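Local coordinates for dTDP-4-dehydrorhamnose reductase (Bacillus anthracis, PDB 3SC6), which catalyses the NADPH-dependent reduction of dTDP-4-dehydro-L-rhamnose to dTDP-L-rhamnose, the last step of the rhamnose biosynthetic pathway, at residues R152-Y157 against S187-A192; E6-T11 against P57-H62. All coordinates share one frame; numbering follows the deposited sequence.

Contact 1 (R152-Y157 against S187-A192); sequences RTSWLY and SPTYVA. With NAP (NADP nicotinamide-adenine-dinucleotide phosphate), chain G.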
# COMPACT_ATOMS: atom_id res chain seq x y z
N ARG A 152 2.22 -6.13 -2.99
CA ARG A 152 3.15 -5.32 -2.22
C ARG A 152 3.34 -4.00 -2.94
O ARG A 152 3.59 -3.97 -4.15
CB ARG A 152 4.48 -6.04 -2.10
CG ARG A 152 4.41 -7.32 -1.33
CD ARG A 152 5.68 -8.11 -1.45
NE ARG A 152 5.60 -9.35 -0.70
CZ ARG A 152 6.51 -10.32 -0.76
NH1 ARG A 152 7.52 -10.22 -1.61
NH2 ARG A 152 6.36 -11.41 -0.03
N THR A 153 3.23 -2.90 -2.20
CA THR A 153 3.40 -1.57 -2.76
C THR A 153 4.31 -0.80 -1.80
O THR A 153 4.77 -1.37 -0.80
CB THR A 153 2.07 -0.84 -2.92
OG1 THR A 153 2.28 0.39 -3.61
CG2 THR A 153 1.42 -0.60 -1.56
N SER A 154 4.56 0.48 -2.07
CA SER A 154 5.43 1.29 -1.21
C SER A 154 5.32 2.79 -1.46
O SER A 154 5.02 3.20 -2.59
CB SER A 154 6.88 0.89 -1.45
OG SER A 154 7.24 1.13 -2.80
N TRP A 155 5.58 3.61 -0.43
CA TRP A 155 5.52 5.06 -0.60
C TRP A 155 4.21 5.44 -1.27
O TRP A 155 4.18 6.20 -2.24
CB TRP A 155 6.72 5.47 -1.44
CG TRP A 155 8.03 5.35 -0.70
CD1 TRP A 155 8.49 4.27 -0.01
CD2 TRP A 155 9.15 6.25 -0.81
NE1 TRP A 155 9.76 4.50 0.45
CE2 TRP A 155 10.20 5.70 -0.05
CE3 TRP A 155 9.34 7.48 -1.44
CZ2 TRP A 155 11.42 6.34 0.11
CZ3 TRP A 155 10.56 8.12 -1.28
CH2 TRP A 155 11.59 7.54 -0.52
N LEU A 156 3.13 4.89 -0.74
CA LEU A 156 1.80 5.11 -1.25
C LEU A 156 1.23 6.46 -0.78
O LEU A 156 1.41 6.84 0.38
CB LEU A 156 0.91 3.96 -0.78
CG LEU A 156 -0.53 3.88 -1.27
CD1 LEU A 156 -0.57 3.77 -2.79
CD2 LEU A 156 -1.22 2.68 -0.65
N TYR A 157 0.56 7.18 -1.68
CA TYR A 157 -0.04 8.47 -1.36
C TYR A 157 -1.21 8.69 -2.31
O TYR A 157 -1.12 8.34 -3.49
CB TYR A 157 0.97 9.61 -1.53
CG TYR A 157 1.41 9.85 -2.95
CD1 TYR A 157 2.47 9.16 -3.50
CD2 TYR A 157 0.76 10.80 -3.74
CE1 TYR A 157 2.87 9.39 -4.81
CE2 TYR A 157 1.15 11.04 -5.04
CZ TYR A 157 2.20 10.33 -5.57
OH TYR A 157 2.59 10.58 -6.87
N SER A 187 10.33 4.48 -4.21
CA SER A 187 9.53 4.74 -5.40
C SER A 187 8.10 5.14 -5.05
O SER A 187 7.27 4.29 -4.71
CB SER A 187 9.52 3.50 -6.29
OG SER A 187 8.97 2.40 -5.61
N PRO A 188 7.80 6.45 -5.11
CA PRO A 188 6.48 6.97 -4.80
C PRO A 188 5.41 6.31 -5.65
O PRO A 188 5.54 6.25 -6.87
CB PRO A 188 6.59 8.45 -5.16
CG PRO A 188 8.03 8.76 -5.08
CD PRO A 188 8.76 7.52 -5.42
N THR A 189 4.35 5.82 -5.01
CA THR A 189 3.27 5.16 -5.72
C THR A 189 1.93 5.85 -5.49
O THR A 189 1.44 5.91 -4.36
CB THR A 189 3.14 3.70 -5.29
OG1 THR A 189 4.36 3.01 -5.60
CG2 THR A 189 1.99 3.03 -6.01
N TYR A 190 1.34 6.36 -6.56
CA TYR A 190 0.05 7.03 -6.48
C TYR A 190 -1.13 6.06 -6.56
O TYR A 190 -1.30 5.35 -7.54
CB TYR A 190 -0.05 8.16 -7.52
CG TYR A 190 -1.41 8.80 -7.63
CD1 TYR A 190 -2.14 9.13 -6.50
CD2 TYR A 190 -1.91 9.19 -8.86
CE1 TYR A 190 -3.38 9.73 -6.60
CE2 TYR A 190 -3.14 9.82 -8.97
CZ TYR A 190 -3.87 10.08 -7.83
OH TYR A 190 -5.09 10.70 -7.93
N VAL A 191 -1.92 6.05 -5.49
CA VAL A 191 -3.10 5.19 -5.36
C VAL A 191 -3.87 4.96 -6.65
O VAL A 191 -4.24 3.84 -6.95
CB VAL A 191 -4.07 5.75 -4.29
CG1 VAL A 191 -5.33 4.91 -4.23
CG2 VAL A 191 -3.39 5.79 -2.92
N ALA A 192 -4.12 6.02 -7.42
CA ALA A 192 -4.86 5.86 -8.67
C ALA A 192 -4.21 4.83 -9.59
O ALA A 192 -4.91 4.03 -10.19
CB ALA A 192 -5.00 7.19 -9.38
PA NAP G . -4.33 3.74 6.22
O1A NAP G . -3.81 3.66 7.64
O2A NAP G . -4.94 5.03 5.73
O5B NAP G . -5.39 2.56 5.98
C5B NAP G . -5.59 1.51 6.93
C4B NAP G . -7.03 1.56 7.42
O4B NAP G . -7.33 0.38 8.19
C3B NAP G . -7.29 2.77 8.33
O3B NAP G . -8.36 3.57 7.84
C2B NAP G . -7.65 2.17 9.67
O2B NAP G . -8.64 2.94 10.35
C1B NAP G . -8.14 0.78 9.29
N9A NAP G . -8.14 -0.15 10.45
C8A NAP G . -7.38 -0.10 11.55
N7A NAP G . -7.72 -1.12 12.37
C5A NAP G . -8.71 -1.80 11.78
C6A NAP G . -9.51 -2.99 12.15
N6A NAP G . -9.30 -3.64 13.32
N1A NAP G . -10.46 -3.42 11.28
C2A NAP G . -10.67 -2.78 10.11
N3A NAP G . -9.95 -1.69 9.76
C4A NAP G . -8.98 -1.19 10.57
O3 NAP G . -3.13 3.31 5.22
PN NAP G . -3.38 2.92 3.67
O1N NAP G . -2.17 3.36 2.88
O2N NAP G . -4.76 3.33 3.23
O5D NAP G . -3.37 1.31 3.71
C5D NAP G . -3.35 0.55 2.51
C4D NAP G . -2.46 -0.68 2.67
O4D NAP G . -1.20 -0.47 2.01
C3D NAP G . -2.15 -1.01 4.13
O3D NAP G . -2.51 -2.37 4.41
C2D NAP G . -0.66 -0.81 4.28
O2D NAP G . -0.11 -1.82 5.13
C1D NAP G . -0.12 -0.90 2.86
N1N NAP G . 1.08 -0.08 2.63
C2N NAP G . 1.03 1.25 2.81
C3N NAP G . 2.16 2.05 2.59
C7N NAP G . 2.07 3.53 2.81
O7N NAP G . 1.03 4.01 3.25
N7N NAP G . 3.11 4.31 2.53
C4N NAP G . 3.34 1.44 2.18
C5N NAP G . 3.36 0.07 1.99
C6N NAP G . 2.21 -0.67 2.22
P2B NAP G . -8.24 3.85 11.62
O1X NAP G . -9.49 4.67 11.85
O2X NAP G . -7.93 2.86 12.72
O3X NAP G . -7.05 4.65 11.15
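T189 touches every residue from T153 to Y157, and the strand that borders NADP is thus held from the side by 187-192. Its OG1 donates to S154 O at 3.1 Å, lying in the plane of that carbonyl, while T189 N reaches W155 O at 2.8 Å by an almost straight bond (175°) that arrives from above the carbonyl plane. The ladder then runs on: Y157 N binds T189 O, and V191 N, at the start of helix 191-202, binds Y157 O. L156 turns CG anti to its N (chi1 -175°), which brings CD1 to V191 CG2 at 3.5 Å.

On the face opposite L156 and T189, the Y157 ring leans over Y190, whose CA sits above that ring 4.2 Å from its centroid. The two rings are slid apart and barely overlap, although their planes differ by just 21°. The edge of the Y190 ring faces Y157 O, with CD1 3.3 Å from that oxygen. P188 CB touches Y157 CE1, and P188 CD lies 4.0 Å from W155 CE3.

T153 O and S154 CA lie against the nicotinamide ring of NADP, and L156 N comes within 3.3 Å of its amide nitrogen N7N. Further out, W220 stacks on W155, Y190 OH is hydrogen-bonded to E283 and K159, and T153 OG1 to the backbone oxygen of V212. The C-terminal end of a broken strand, bordering the nicotinamide in a mostly parallel sheet, is the arrangement of a Rossmann-fold reductase of the RmlD family.

Contact 2 (E6-T11 against P57-H62); sequences ERVIIT and PHIIIH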
# COMPACT_ATOMS: atom_id res chain seq x y z
N GLU A 6 -20.90 -8.73 -10.10
CA GLU A 6 -20.14 -9.20 -8.94
C GLU A 6 -20.18 -8.25 -7.73
O GLU A 6 -20.46 -7.07 -7.85
CB GLU A 6 -18.72 -9.58 -9.34
CG GLU A 6 -18.70 -10.71 -10.36
CD GLU A 6 -17.31 -11.11 -10.79
OE1 GLU A 6 -16.33 -10.51 -10.29
OE2 GLU A 6 -17.20 -12.02 -11.63
N ARG A 7 -19.85 -8.80 -6.57
CA ARG A 7 -19.86 -8.09 -5.29
C ARG A 7 -18.44 -7.98 -4.76
O ARG A 7 -17.72 -8.98 -4.76
CB ARG A 7 -20.61 -8.99 -4.35
CG ARG A 7 -21.89 -9.45 -4.97
CD ARG A 7 -22.39 -10.67 -4.28
NE ARG A 7 -23.41 -11.28 -5.10
CZ ARG A 7 -23.86 -12.51 -4.93
NH1 ARG A 7 -24.79 -12.99 -5.75
NH2 ARG A 7 -23.36 -13.28 -3.96
N VAL A 8 -18.05 -6.81 -4.28
CA VAL A 8 -16.71 -6.62 -3.75
C VAL A 8 -16.73 -5.95 -2.40
O VAL A 8 -17.39 -4.93 -2.21
CB VAL A 8 -15.83 -5.75 -4.70
CG1 VAL A 8 -15.74 -6.39 -6.07
CG2 VAL A 8 -16.41 -4.37 -4.82
N ILE A 9 -16.02 -6.52 -1.44
CA ILE A 9 -15.93 -5.96 -0.09
C ILE A 9 -14.57 -5.31 0.08
O ILE A 9 -13.56 -5.85 -0.36
CB ILE A 9 -16.12 -7.03 1.01
CG1 ILE A 9 -17.55 -7.56 1.00
CG2 ILE A 9 -15.86 -6.43 2.38
CD1 ILE A 9 -17.83 -8.58 2.10
N ILE A 10 -14.56 -4.13 0.71
CA ILE A 10 -13.32 -3.40 0.96
C ILE A 10 -13.15 -3.17 2.46
O ILE A 10 -13.97 -2.50 3.08
CB ILE A 10 -13.30 -2.04 0.24
CG1 ILE A 10 -13.46 -2.23 -1.27
CG2 ILE A 10 -12.01 -1.32 0.53
CD1 ILE A 10 -13.43 -0.93 -2.05
N THR A 11 -12.10 -3.73 3.03
CA THR A 11 -11.84 -3.57 4.46
C THR A 11 -10.92 -2.37 4.66
O THR A 11 -9.90 -2.24 3.98
CB THR A 11 -11.20 -4.84 5.06
OG1 THR A 11 -9.94 -5.09 4.43
CG2 THR A 11 -12.11 -6.04 4.87
N PRO A 57 -19.34 -12.15 -1.02
CA PRO A 57 -18.69 -11.51 -2.16
C PRO A 57 -17.77 -12.36 -3.03
O PRO A 57 -17.20 -13.34 -2.58
CB PRO A 57 -17.84 -10.43 -1.48
CG PRO A 57 -17.44 -11.06 -0.19
CD PRO A 57 -18.58 -11.96 0.22
N HIS A 58 -17.65 -11.94 -4.29
CA HIS A 58 -16.81 -12.61 -5.26
C HIS A 58 -15.37 -12.16 -5.05
O HIS A 58 -14.44 -12.94 -5.24
CB HIS A 58 -17.23 -12.27 -6.69
CG HIS A 58 -18.61 -12.72 -7.06
ND1 HIS A 58 -19.73 -11.93 -6.89
CD2 HIS A 58 -19.06 -13.87 -7.61
CE1 HIS A 58 -20.80 -12.58 -7.31
NE2 HIS A 58 -20.42 -13.76 -7.75
N ILE A 59 -15.21 -10.90 -4.65
CA ILE A 59 -13.89 -10.33 -4.44
C ILE A 59 -13.79 -9.60 -3.11
O ILE A 59 -14.77 -9.04 -2.63
CB ILE A 59 -13.56 -9.32 -5.56
CG1 ILE A 59 -13.90 -9.92 -6.93
CG2 ILE A 59 -12.11 -8.89 -5.50
CD1 ILE A 59 -13.68 -8.97 -8.08
N ILE A 60 -12.61 -9.61 -2.51
CA ILE A 60 -12.38 -8.93 -1.25
C ILE A 60 -11.03 -8.22 -1.30
O ILE A 60 -9.98 -8.86 -1.36
CB ILE A 60 -12.38 -9.86 -0.03
CG1 ILE A 60 -13.74 -10.54 0.13
CG2 ILE A 60 -12.08 -9.07 1.23
CD1 ILE A 60 -13.81 -11.45 1.36
N ILE A 61 -11.08 -6.89 -1.29
CA ILE A 61 -9.87 -6.10 -1.32
C ILE A 61 -9.59 -5.72 0.12
O ILE A 61 -10.23 -4.84 0.69
CB ILE A 61 -10.02 -4.87 -2.19
CG1 ILE A 61 -10.45 -5.29 -3.60
CG2 ILE A 61 -8.71 -4.09 -2.22
CD1 ILE A 61 -10.66 -4.14 -4.54
N HIS A 62 -8.63 -6.40 0.72
CA HIS A 62 -8.26 -6.17 2.10
C HIS A 62 -7.26 -5.02 2.26
O HIS A 62 -6.06 -5.19 2.02
CB HIS A 62 -7.69 -7.45 2.67
CG HIS A 62 -7.40 -7.39 4.13
ND1 HIS A 62 -8.34 -7.72 5.08
CD2 HIS A 62 -6.28 -7.06 4.81
CE1 HIS A 62 -7.82 -7.59 6.28
NE2 HIS A 62 -6.56 -7.19 6.15
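H58 and R7 come together because each turns its CG anti to its own carbonyl carbon, beside the backbone N (chi1 -63° and -49°). The imidazole thereby brings ND1 to R7 N, which donates to it at 3.1 Å with the partner tilted slightly from the ring plane. The arginine runs on extended, laying one face of its guanidinium near H58 CE1, 3.7 Å from NE, while its NH2 is hydrogen-bonded to R56 O. E6, with the same kind of first torsion, sets CG over a face of the H58 ring, 3.9 Å from the centroid.

Where the loop ends and the strand begins, R7 O accepts twice, from H58 N and from I59 N. Beyond this fork the parallel ladder is regular: I9 N binds I59 O, I61 N binds I9 O at 2.8 Å, and T11 N binds I61 O. V8 and I59 lie side by side on one face of the sheet, with V8 CG1 3.7 Å from I59 CB, and I10 and I61 follow on the same face, packed by L21 of helix 16-24. The opposite face carries I9 and I60. There I9 CD1 meets P57 CG, while V90 and S94 of helix 76-97 meet I60. At the far end T11 OG1 stands 3.1 Å from H62 ND1.

Backbone bonds thus run along the whole pair, with aliphatic chains between the T11-H62 end and a polar, partly exposed start, where the histidine nitrogen accepts a backbone N-H and is therefore probably unprotonated at ND1.

From the N terminus, strand 6-11 comes first. The chain then passes through helix 16-24, strand 30-35 and helix 45-55 before strand 59-62 returns beside it, and contact 2 closes that loop. It next runs through helix 76-97, strand 100-106 and helix 129-144 to strand 148-157, where the loop of contact 1 opens; after 29 intervening residues, the 187-192 segment closes it. The two loops follow in series, neither nesting nor crossing. Their centres lie 21 Å apart and their nearest atoms about 9 Å, yet both belong to one sheet, contact 2 joining strands 6-11 and 59-62 and contact 1 tying on the later part, with NADP bound near both.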